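Hydrolase (Bacteroides thetaiotaomicron, PDB 2OBB) binds a magnesium ion and is probably a hydrolase of the HAD type, though its substrate and reaction remain unknown. Local coordinates at residues Leu33-Ser47 / Ala63-Tyr75. Numbering follows the deposited sequence.
Sequences LKLLQQEKHRLILWS and ARGLEFYAANKDY
Arg42 lays its guanidinium over one face of the Tyr69 ring, with the two planes only 13° apart. The arginine chain runs extended from CG to NE alongside the ring, with CD over its centre, 3.8 Å from the Tyr69 centroid, while CZ slides off-centre toward the phenol end as a cation-pi partner. A long arginine suits this exposed edge of the sheet, its methylenes packing on the ring and its charge staying near solvent. Tyr69 meets it with CG anti to the backbone N (chi1 178°); the same ring receives Ile44 CG1 at its edge. A serine in place of Tyr69 would probably leave the Arg42 guanidinium without the ring it lies on, free to turn, and Ile44 CG1 without that ring edge.

Further in, Phe68 offers a flat face to Leu45, whose CB lies over the ring centre, 3.8 Å from the centroid, with CD1 reaching CZ; Leu43 CB touches Phe68 CD1. Branched Leu66 joins strand to helix 29-38, its CD1 meeting Leu43 CD1 and its CD2 Leu33 CD1. On the helix side, the amide of Gln37 does two jobs: NE2 donates in plane to Glu67 O at 2.7 Å, and OE1 accepts from a water that also bridges Gly65 O and Glu67 N. Lys34 NZ bonds Arg64 O near the Schellman turn at Gly65.

Parallel backbone bonds run from Leu45 N to Ala70 O and Asn72 N to Leu45 O; Tyr69 N gives to Leu43 O at 2.8 Å. Asn72's short amide reaches the next backbone: OD1 accepts from Ser47 N at 2.9 Å, the donor tilted 19° from the carbonyl plane, and lies at the Trp46 ring edge. Ser47 approaches Asp11 and Asp9 of the magnesium site, and helix 51-62 links the strands in a beta-alpha-beta crossover, consistent with the Rossmann-like core of HAD-type hydrolases.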
ATOM      1  N   LEU A  33       2.104   6.046  16.267  1.00 58.81           N
ATOM      2  CA  LEU A  33       1.310   4.859  16.121  1.00 59.94           C
ATOM      3  C   LEU A  33       0.568   4.579  17.434  1.00 60.62           C
ATOM      4  O   LEU A  33      -0.632   4.283  17.428  1.00 60.44           O
ATOM      5  CB  LEU A  33       2.183   3.676  15.674  1.00 59.28           C
ATOM      6  CG  LEU A  33       2.641   3.661  14.213  1.00 59.42           C
ATOM      7  CD1 LEU A  33       3.725   2.573  13.953  1.00 56.60           C
ATOM      8  CD2 LEU A  33       1.454   3.472  13.276  1.00 59.62           C
ATOM      9  N   LYS A  34       1.260   4.724  18.564  1.00 61.55           N
ATOM     10  CA  LYS A  34       0.588   4.531  19.858  1.00 62.10           C
ATOM     11  C   LYS A  34      -0.519   5.547  20.039  1.00 62.18           C
ATOM     12  O   LYS A  34      -1.610   5.210  20.494  1.00 62.86           O
ATOM     13  CB  LYS A  34       1.563   4.573  21.015  1.00 61.92           C
ATOM     14  CG  LYS A  34       2.277   3.231  21.206  1.00 63.30           C
ATOM     15  CD  LYS A  34       3.725   3.417  21.588  1.00 66.19           C
ATOM     16  CE  LYS A  34       3.934   3.775  23.042  1.00 68.20           C
ATOM     17  NZ  LYS A  34       5.396   4.063  23.318  1.00 71.12           N
ATOM     18  N   LEU A  35      -0.252   6.790  19.669  1.00 61.94           N
ATOM     19  CA  LEU A  35      -1.301   7.794  19.717  1.00 62.44           C
ATOM     20  C   LEU A  35      -2.497   7.331  18.891  1.00 61.98           C
ATOM     21  O   LEU A  35      -3.612   7.491  19.331  1.00 62.50           O
ATOM     22  CB  LEU A  35      -0.800   9.168  19.268  1.00 62.35           C
ATOM     23  CG  LEU A  35      -1.754  10.356  19.351  1.00 65.09           C
ATOM     24  CD1 LEU A  35      -2.503  10.427  20.699  1.00 65.62           C
ATOM     25  CD2 LEU A  35      -0.925  11.611  19.140  1.00 66.98           C
ATOM     26  N   LEU A  36      -2.266   6.744  17.713  1.00 61.82           N
ATOM     27  CA  LEU A  36      -3.375   6.251  16.854  1.00 61.54           C
ATOM     28  C   LEU A  36      -4.225   5.137  17.501  1.00 61.59           C
ATOM     29  O   LEU A  36      -5.447   5.149  17.417  1.00 60.30           O
ATOM     30  CB  LEU A  36      -2.855   5.813  15.468  1.00 60.95           C
ATOM     31  CG  LEU A  36      -2.385   6.954  14.538  1.00 60.14           C
ATOM     32  CD1 LEU A  36      -1.646   6.423  13.320  1.00 56.63           C
ATOM     33  CD2 LEU A  36      -3.537   7.896  14.116  1.00 60.60           C
ATOM     34  N   GLN A  37      -3.548   4.175  18.127  1.00 62.02           N
ATOM     35  CA  GLN A  37      -4.181   3.175  18.991  1.00 63.05           C
ATOM     36  C   GLN A  37      -5.019   3.767  20.118  1.00 63.38           C
ATOM     37  O   GLN A  37      -6.123   3.278  20.372  1.00 63.47           O
ATOM     38  CB  GLN A  37      -3.138   2.271  19.626  1.00 62.46           C
ATOM     39  CG  GLN A  37      -2.446   1.420  18.672  1.00 61.60           C
ATOM     40  CD  GLN A  37      -1.516   0.470  19.380  1.00 64.42           C
ATOM     41  OE1 GLN A  37      -0.945   0.820  20.415  1.00 64.11           O
ATOM     42  NE2 GLN A  37      -1.364  -0.752  18.834  1.00 62.61           N
ATOM     43  N   GLN A  38      -4.491   4.796  20.789  0.50 63.71           N
ATOM     44  CA  GLN A  38      -5.236   5.520  21.825  0.50 64.31           C
ATOM     45  C   GLN A  38      -6.545   6.021  21.241  0.50 64.74           C
ATOM     46  O   GLN A  38      -7.566   6.052  21.925  0.50 64.82           O
ATOM     47  CB  GLN A  38      -4.449   6.725  22.362  0.50 64.31           C
ATOM     48  CG  GLN A  38      -4.830   7.142  23.782  0.50 64.81           C
ATOM     49  CD  GLN A  38      -5.211   8.627  23.928  0.50 65.16           C
ATOM     50  OE1 GLN A  38      -5.894   8.995  24.885  0.50 65.56           O
ATOM     51  NE2 GLN A  38      -4.779   9.468  22.990  0.50 64.65           N
ATOM     52  N   GLU A  39      -6.507   6.409  19.971  1.00 65.03           N
ATOM     53  CA  GLU A  39      -7.695   6.940  19.294  1.00 66.32           C
ATOM     54  C   GLU A  39      -8.583   5.818  18.749  1.00 65.53           C
ATOM     55  O   GLU A  39      -9.534   6.086  18.031  1.00 65.68           O
ATOM     56  CB  GLU A  39      -7.305   7.899  18.165  1.00 67.18           C
ATOM     57  CG  GLU A  39      -6.095   8.774  18.503  1.00 71.89           C
ATOM     58  CD  GLU A  39      -6.364  10.268  18.389  1.00 77.85           C
ATOM     59  OE1 GLU A  39      -7.558  10.680  18.308  1.00 80.53           O
ATOM     60  OE2 GLU A  39      -5.371  11.032  18.418  1.00 78.44           O
ATOM     61  N   LYS A  40      -8.233   4.574  19.093  1.00 64.99           N
ATOM     62  CA  LYS A  40      -9.025   3.360  18.816  1.00 64.56           C
ATOM     63  C   LYS A  40      -8.824   2.737  17.431  1.00 63.50           C
ATOM     64  O   LYS A  40      -9.610   1.879  17.025  1.00 63.31           O
ATOM     65  CB  LYS A  40     -10.528   3.579  19.074  1.00 64.45           C
ATOM     66  CG  LYS A  40     -10.882   4.105  20.456  1.00 67.39           C
ATOM     67  CD  LYS A  40     -10.204   3.362  21.612  1.00 70.16           C
ATOM     68  CE  LYS A  40     -10.688   3.981  22.940  1.00 73.13           C
ATOM     69  NZ  LYS A  40      -9.793   3.659  24.084  1.00 74.58           N
ATOM     70  N   HIS A  41      -7.791   3.169  16.709  1.00 61.91           N
ATOM     71  CA  HIS A  41      -7.473   2.559  15.413  1.00 61.08           C
ATOM     72  C   HIS A  41      -6.807   1.226  15.717  1.00 60.80           C
ATOM     73  O   HIS A  41      -6.213   1.065  16.786  1.00 60.41           O
ATOM     74  CB  HIS A  41      -6.569   3.465  14.554  1.00 59.99           C
ATOM     75  CG  HIS A  41      -7.216   4.757  14.169  1.00 60.94           C
ATOM     76  ND1 HIS A  41      -8.302   4.823  13.325  1.00 61.14           N
ATOM     77  CD2 HIS A  41      -6.966   6.031  14.556  1.00 59.73           C
ATOM     78  CE1 HIS A  41      -8.689   6.082  13.197  1.00 61.91           C
ATOM     79  NE2 HIS A  41      -7.895   6.834  13.939  1.00 60.88           N
ATOM     80  N   ARG A  42      -6.930   0.276  14.795  1.00 60.58           N
ATOM     81  CA  ARG A  42      -6.216  -0.981  14.906  1.00 60.79           C
ATOM     82  C   ARG A  42      -4.990  -0.883  14.017  1.00 61.09           C
ATOM     83  O   ARG A  42      -5.111  -0.390  12.911  1.00 61.22           O
ATOM     84  CB  ARG A  42      -7.072  -2.143  14.421  1.00 60.64           C
ATOM     85  CG  ARG A  42      -8.189  -2.536  15.342  1.00 60.54           C
ATOM     86  CD  ARG A  42      -9.021  -3.612  14.684  1.00 59.45           C
ATOM     87  NE  ARG A  42      -9.984  -4.166  15.632  1.00 58.46           N
ATOM     88  CZ  ARG A  42     -10.853  -5.126  15.352  1.00 55.00           C
ATOM     89  NH1 ARG A  42     -10.887  -5.685  14.151  1.00 55.42           N
ATOM     90  NH2 ARG A  42     -11.670  -5.540  16.284  1.00 54.49           N
ATOM     91  N   LEU A  43      -3.836  -1.333  14.511  1.00 60.56           N
ATOM     92  CA  LEU A  43      -2.614  -1.394  13.729  1.00 60.44           C
ATOM     93  C   LEU A  43      -2.296  -2.821  13.371  1.00 60.62           C
ATOM     94  O   LEU A  43      -2.239  -3.689  14.231  1.00 61.42           O
ATOM     95  CB  LEU A  43      -1.433  -0.786  14.504  1.00 59.93           C
ATOM     96  CG  LEU A  43      -1.684   0.620  15.089  1.00 59.77           C
ATOM     97  CD1 LEU A  43      -0.393   1.143  15.727  1.00 60.26           C
ATOM     98  CD2 LEU A  43      -2.226   1.607  14.075  1.00 56.02           C
ATOM     99  N   ILE A  44      -2.085  -3.070  12.092  1.00 61.27           N
ATOM    100  CA  ILE A  44      -1.636  -4.374  11.644  1.00 61.26           C
ATOM    101  C   ILE A  44      -0.279  -4.197  11.001  1.00 61.18           C
ATOM    102  O   ILE A  44      -0.131  -3.399  10.095  1.00 62.53           O
ATOM    103  CB  ILE A  44      -2.624  -5.012  10.635  1.00 61.56           C
ATOM    104  CG1 ILE A  44      -3.989  -5.234  11.298  1.00 60.97           C
ATOM    105  CG2 ILE A  44      -2.081  -6.330  10.092  1.00 59.53           C
ATOM    106  CD1 ILE A  44      -4.968  -5.954  10.380  1.00 62.10           C
ATOM    107  N   LEU A  45       0.712  -4.944  11.472  1.00 61.05           N
ATOM    108  CA  LEU A  45       2.012  -4.943  10.823  1.00 60.78           C
ATOM    109  C   LEU A  45       1.907  -5.628   9.467  1.00 60.77           C
ATOM    110  O   LEU A  45       1.322  -6.718   9.354  1.00 60.67           O
ATOM    111  CB  LEU A  45       3.055  -5.596  11.708  1.00 60.47           C
ATOM    112  CG  LEU A  45       4.506  -5.438  11.249  1.00 62.23           C
ATOM    113  CD1 LEU A  45       4.932  -3.950  11.184  1.00 57.08           C
ATOM    114  CD2 LEU A  45       5.386  -6.236  12.225  1.00 57.99           C
ATOM    115  N   TRP A  46       2.436  -4.966   8.437  1.00 59.64           N
ATOM    116  CA  TRP A  46       2.300  -5.427   7.052  1.00 60.08           C
ATOM    117  C   TRP A  46       3.660  -5.338   6.404  1.00 60.25           C
ATOM    118  O   TRP A  46       4.054  -4.268   5.931  1.00 60.07           O
ATOM    119  CB  TRP A  46       1.295  -4.525   6.334  1.00 60.08           C
ATOM    120  CG  TRP A  46       0.748  -4.940   4.986  1.00 61.02           C
ATOM    121  CD1 TRP A  46       0.468  -4.097   3.966  1.00 59.44           C
ATOM    122  CD2 TRP A  46       0.381  -6.270   4.520  1.00 59.56           C
ATOM    123  NE1 TRP A  46      -0.042  -4.794   2.899  1.00 59.17           N
ATOM    124  CE2 TRP A  46      -0.111  -6.123   3.208  1.00 59.44           C
ATOM    125  CE3 TRP A  46       0.429  -7.554   5.082  1.00 60.38           C
ATOM    126  CZ2 TRP A  46      -0.587  -7.209   2.444  1.00 59.24           C
ATOM    127  CZ3 TRP A  46      -0.022  -8.633   4.330  1.00 59.75           C
ATOM    128  CH2 TRP A  46      -0.535  -8.448   3.011  1.00 60.78           C
ATOM    129  N   SER A  47       4.381  -6.461   6.416  1.00 60.48           N
ATOM    130  CA  SER A  47       5.776  -6.527   6.018  1.00 60.81           C
ATOM    131  C   SER A  47       6.059  -7.765   5.184  1.00 61.35           C
ATOM    132  O   SER A  47       5.440  -8.815   5.382  1.00 61.27           O
ATOM    133  CB  SER A  47       6.634  -6.576   7.274  1.00 60.74           C
ATOM    134  OG  SER A  47       8.002  -6.551   6.953  1.00 61.48           O
ATOM    135  N   ALA A  63       9.210  -3.995  22.576  1.00 66.62           N
ATOM    136  CA  ALA A  63      10.140  -3.383  23.533  1.00 66.28           C
ATOM    137  C   ALA A  63       9.958  -1.869  23.691  1.00 65.71           C
ATOM    138  O   ALA A  63      10.414  -1.282  24.665  1.00 65.84           O
ATOM    139  CB  ALA A  63      11.566  -3.710  23.145  1.00 66.30           C
ATOM    140  N   ARG A  64       9.300  -1.248  22.719  1.00 65.46           N
ATOM    141  CA  ARG A  64       9.001   0.173  22.746  1.00 64.87           C
ATOM    142  C   ARG A  64       7.528   0.376  23.088  1.00 65.25           C
ATOM    143  O   ARG A  64       6.966   1.469  22.943  1.00 65.33           O
ATOM    144  CB  ARG A  64       9.382   0.795  21.402  1.00 64.30           C
ATOM    145  CG  ARG A  64      10.884   1.104  21.308  1.00 63.79           C
ATOM    146  CD  ARG A  64      11.472   1.002  19.908  1.00 60.33           C
ATOM    147  NE  ARG A  64      12.936   1.039  19.959  1.00 60.19           N
ATOM    148  CZ  ARG A  64      13.718  -0.039  20.083  1.00 61.55           C
ATOM    149  NH1 ARG A  64      13.187  -1.259  20.148  1.00 61.94           N
ATOM    150  NH2 ARG A  64      15.038   0.092  20.147  1.00 58.47           N
ATOM    151  N   GLY A  65       6.907  -0.695  23.566  1.00 65.55           N
ATOM    152  CA  GLY A  65       5.511  -0.664  23.968  1.00 65.92           C
ATOM    153  C   GLY A  65       4.551  -0.521  22.815  1.00 66.39           C
ATOM    154  O   GLY A  65       3.447   0.007  22.995  1.00 66.88           O
ATOM    155  N   LEU A  66       4.974  -0.963  21.627  1.00 66.39           N
ATOM    156  CA  LEU A  66       4.086  -1.001  20.460  1.00 66.38           C
ATOM    157  C   LEU A  66       3.736  -2.444  20.115  1.00 66.42           C
ATOM    158  O   LEU A  66       4.612  -3.254  19.748  1.00 65.81           O
ATOM    159  CB  LEU A  66       4.680  -0.254  19.246  1.00 66.10           C
ATOM    160  CG  LEU A  66       4.004  -0.406  17.879  1.00 65.85           C
ATOM    161  CD1 LEU A  66       2.515   0.046  17.881  1.00 65.30           C
ATOM    162  CD2 LEU A  66       4.815   0.317  16.774  1.00 66.07           C
ATOM    163  N   GLU A  67       2.444  -2.743  20.243  1.00 66.24           N
ATOM    164  CA  GLU A  67       1.902  -4.081  20.033  1.00 66.34           C
ATOM    165  C   GLU A  67       0.787  -4.008  19.020  1.00 65.45           C
ATOM    166  O   GLU A  67      -0.050  -3.092  19.074  1.00 66.19           O
ATOM    167  CB  GLU A  67       1.393  -4.653  21.358  1.00 67.03           C
ATOM    168  CG  GLU A  67       1.986  -6.004  21.675  1.00 70.37           C
ATOM    169  CD  GLU A  67       2.095  -6.291  23.178  1.00 76.55           C
ATOM    170  OE1 GLU A  67       1.105  -6.084  23.940  1.00 77.39           O
ATOM    171  OE2 GLU A  67       3.189  -6.748  23.600  1.00 79.30           O
ATOM    172  N   PHE A  68       0.787  -4.965  18.088  1.00 63.57           N
ATOM    173  CA  PHE A  68      -0.101  -4.935  16.934  1.00 62.25           C
ATOM    174  C   PHE A  68      -1.397  -5.713  17.136  1.00 61.58           C
ATOM    175  O   PHE A  68      -1.404  -6.743  17.813  1.00 60.78           O
ATOM    176  CB  PHE A  68       0.648  -5.402  15.676  1.00 61.36           C
ATOM    177  CG  PHE A  68       1.711  -4.446  15.256  1.00 60.15           C
ATOM    178  CD1 PHE A  68       1.370  -3.268  14.593  1.00 59.21           C
ATOM    179  CD2 PHE A  68       3.042  -4.679  15.583  1.00 59.74           C
ATOM    180  CE1 PHE A  68       2.353  -2.361  14.248  1.00 58.30           C
ATOM    181  CE2 PHE A  68       4.028  -3.772  15.244  1.00 58.70           C
ATOM    182  CZ  PHE A  68       3.680  -2.623  14.577  1.00 58.92           C
ATOM    183  N   TYR A  69      -2.488  -5.217  16.547  1.00 60.36           N
ATOM    184  CA  TYR A  69      -3.721  -6.007  16.496  1.00 59.40           C
ATOM    185  C   TYR A  69      -3.414  -7.346  15.870  1.00 59.49           C
ATOM    186  O   TYR A  69      -3.956  -8.363  16.305  1.00 58.96           O
ATOM    187  CB  TYR A  69      -4.830  -5.341  15.681  1.00 58.60           C
ATOM    188  CG  TYR A  69      -6.106  -6.170  15.581  1.00 57.42           C
ATOM    189  CD1 TYR A  69      -6.941  -6.370  16.691  1.00 57.15           C
ATOM    190  CD2 TYR A  69      -6.482  -6.745  14.380  1.00 57.07           C
ATOM    191  CE1 TYR A  69      -8.122  -7.140  16.590  1.00 56.03           C
ATOM    192  CE2 TYR A  69      -7.647  -7.501  14.266  1.00 56.80           C
ATOM    193  CZ  TYR A  69      -8.462  -7.691  15.366  1.00 57.28           C
ATOM    194  OH  TYR A  69      -9.605  -8.441  15.215  1.00 56.96           O
ATOM    195  N   ALA A  70      -2.579  -7.319  14.819  1.00 59.01           N
ATOM    196  CA  ALA A  70      -2.065  -8.537  14.160  1.00 59.20           C
ATOM    197  C   ALA A  70      -0.858  -8.230  13.294  1.00 58.75           C
ATOM    198  O   ALA A  70      -0.558  -7.065  13.049  1.00 59.72           O
ATOM    199  CB  ALA A  70      -3.163  -9.252  13.320  1.00 58.30           C
ATOM    200  N   ALA A  71      -0.194  -9.290  12.833  1.00 59.10           N
ATOM    201  CA  ALA A  71       0.979  -9.230  11.950  1.00 59.42           C
ATOM    202  C   ALA A  71       0.736 -10.064  10.703  1.00 60.05           C
ATOM    203  O   ALA A  71       0.676 -11.311  10.767  1.00 60.22           O
ATOM    204  CB  ALA A  71       2.221  -9.754  12.656  1.00 59.02           C
ATOM    205  N   ASN A  72       0.609  -9.367   9.572  1.00 60.29           N
ATOM    206  CA  ASN A  72       0.448  -9.972   8.254  1.00 60.65           C
ATOM    207  C   ASN A  72      -0.763 -10.891   8.216  1.00 60.86           C
ATOM    208  O   ASN A  72      -0.812 -11.857   7.439  1.00 61.51           O
ATOM    209  CB  ASN A  72       1.730 -10.698   7.808  1.00 60.57           C
ATOM    210  CG  ASN A  72       2.926  -9.759   7.684  1.00 61.04           C
ATOM    211  OD1 ASN A  72       2.766  -8.535   7.587  1.00 64.30           O
ATOM    212  ND2 ASN A  72       4.128 -10.322   7.697  1.00 56.08           N
ATOM    213  N   LYS A  73      -1.719 -10.607   9.085  1.00 60.41           N
ATOM    214  CA  LYS A  73      -3.014 -11.258   9.011  1.00 61.33           C
ATOM    215  C   LYS A  73      -4.064 -10.182   9.194  1.00 62.17           C
ATOM    216  O   LYS A  73      -3.758  -9.070   9.672  1.00 61.34           O
ATOM    217  CB  LYS A  73      -3.180 -12.295  10.118  1.00 61.51           C
ATOM    218  CG  LYS A  73      -2.062 -13.306  10.301  1.00 60.56           C
ATOM    219  CD  LYS A  73      -2.472 -14.278  11.407  1.00 63.63           C
ATOM    220  CE  LYS A  73      -1.333 -15.161  11.855  1.00 65.03           C
ATOM    221  NZ  LYS A  73      -0.564 -15.583  10.657  1.00 66.16           N
ATOM    222  N   ASP A  74      -5.293 -10.514   8.813  1.00 63.23           N
ATOM    223  CA  ASP A  74      -6.426  -9.610   8.990  1.00 65.62           C
ATOM    224  C   ASP A  74      -6.930  -9.622  10.419  1.00 66.20           C
ATOM    225  O   ASP A  74      -7.591  -8.676  10.865  1.00 66.42           O
ATOM    226  CB  ASP A  74      -7.557  -9.942   8.001  1.00 65.96           C
ATOM    227  CG  ASP A  74      -7.361  -9.250   6.670  1.00 67.85           C
ATOM    228  OD1 ASP A  74      -6.880  -8.096   6.682  1.00 70.15           O
ATOM    229  OD2 ASP A  74      -7.651  -9.855   5.617  1.00 70.94           O
ATOM    230  N   TYR A  75      -6.623 -10.699  11.128  0.50 66.63           N
ATOM    231  CA  TYR A  75      -6.960 -10.836  12.536  0.50 67.32           C
ATOM    232  C   TYR A  75      -6.141 -11.995  13.104  0.50 67.98           C
ATOM    233  O   TYR A  75      -5.922 -12.997  12.416  0.50 67.81           O
ATOM    234  CB  TYR A  75      -8.474 -11.029  12.746  0.50 66.89           C
ATOM    235  CG  TYR A  75      -9.133 -12.019  11.808  0.50 66.41           C
ATOM    236  CD1 TYR A  75      -9.168 -13.377  12.117  0.50 65.45           C
ATOM    237  CD2 TYR A  75      -9.742 -11.592  10.628  0.50 65.68           C
ATOM    238  CE1 TYR A  75      -9.779 -14.286  11.272  0.50 66.10           C
ATOM    239  CE2 TYR A  75     -10.361 -12.497   9.773  0.50 65.61           C
ATOM    240  CZ  TYR A  75     -10.372 -13.844  10.104  0.50 66.07           C
ATOM    241  OH  TYR A  75     -10.970 -14.756   9.272  0.50 66.20           O
TER
HETATM  242  O   HOH W   1       0.824  -0.821  21.635  1.00 54.98           O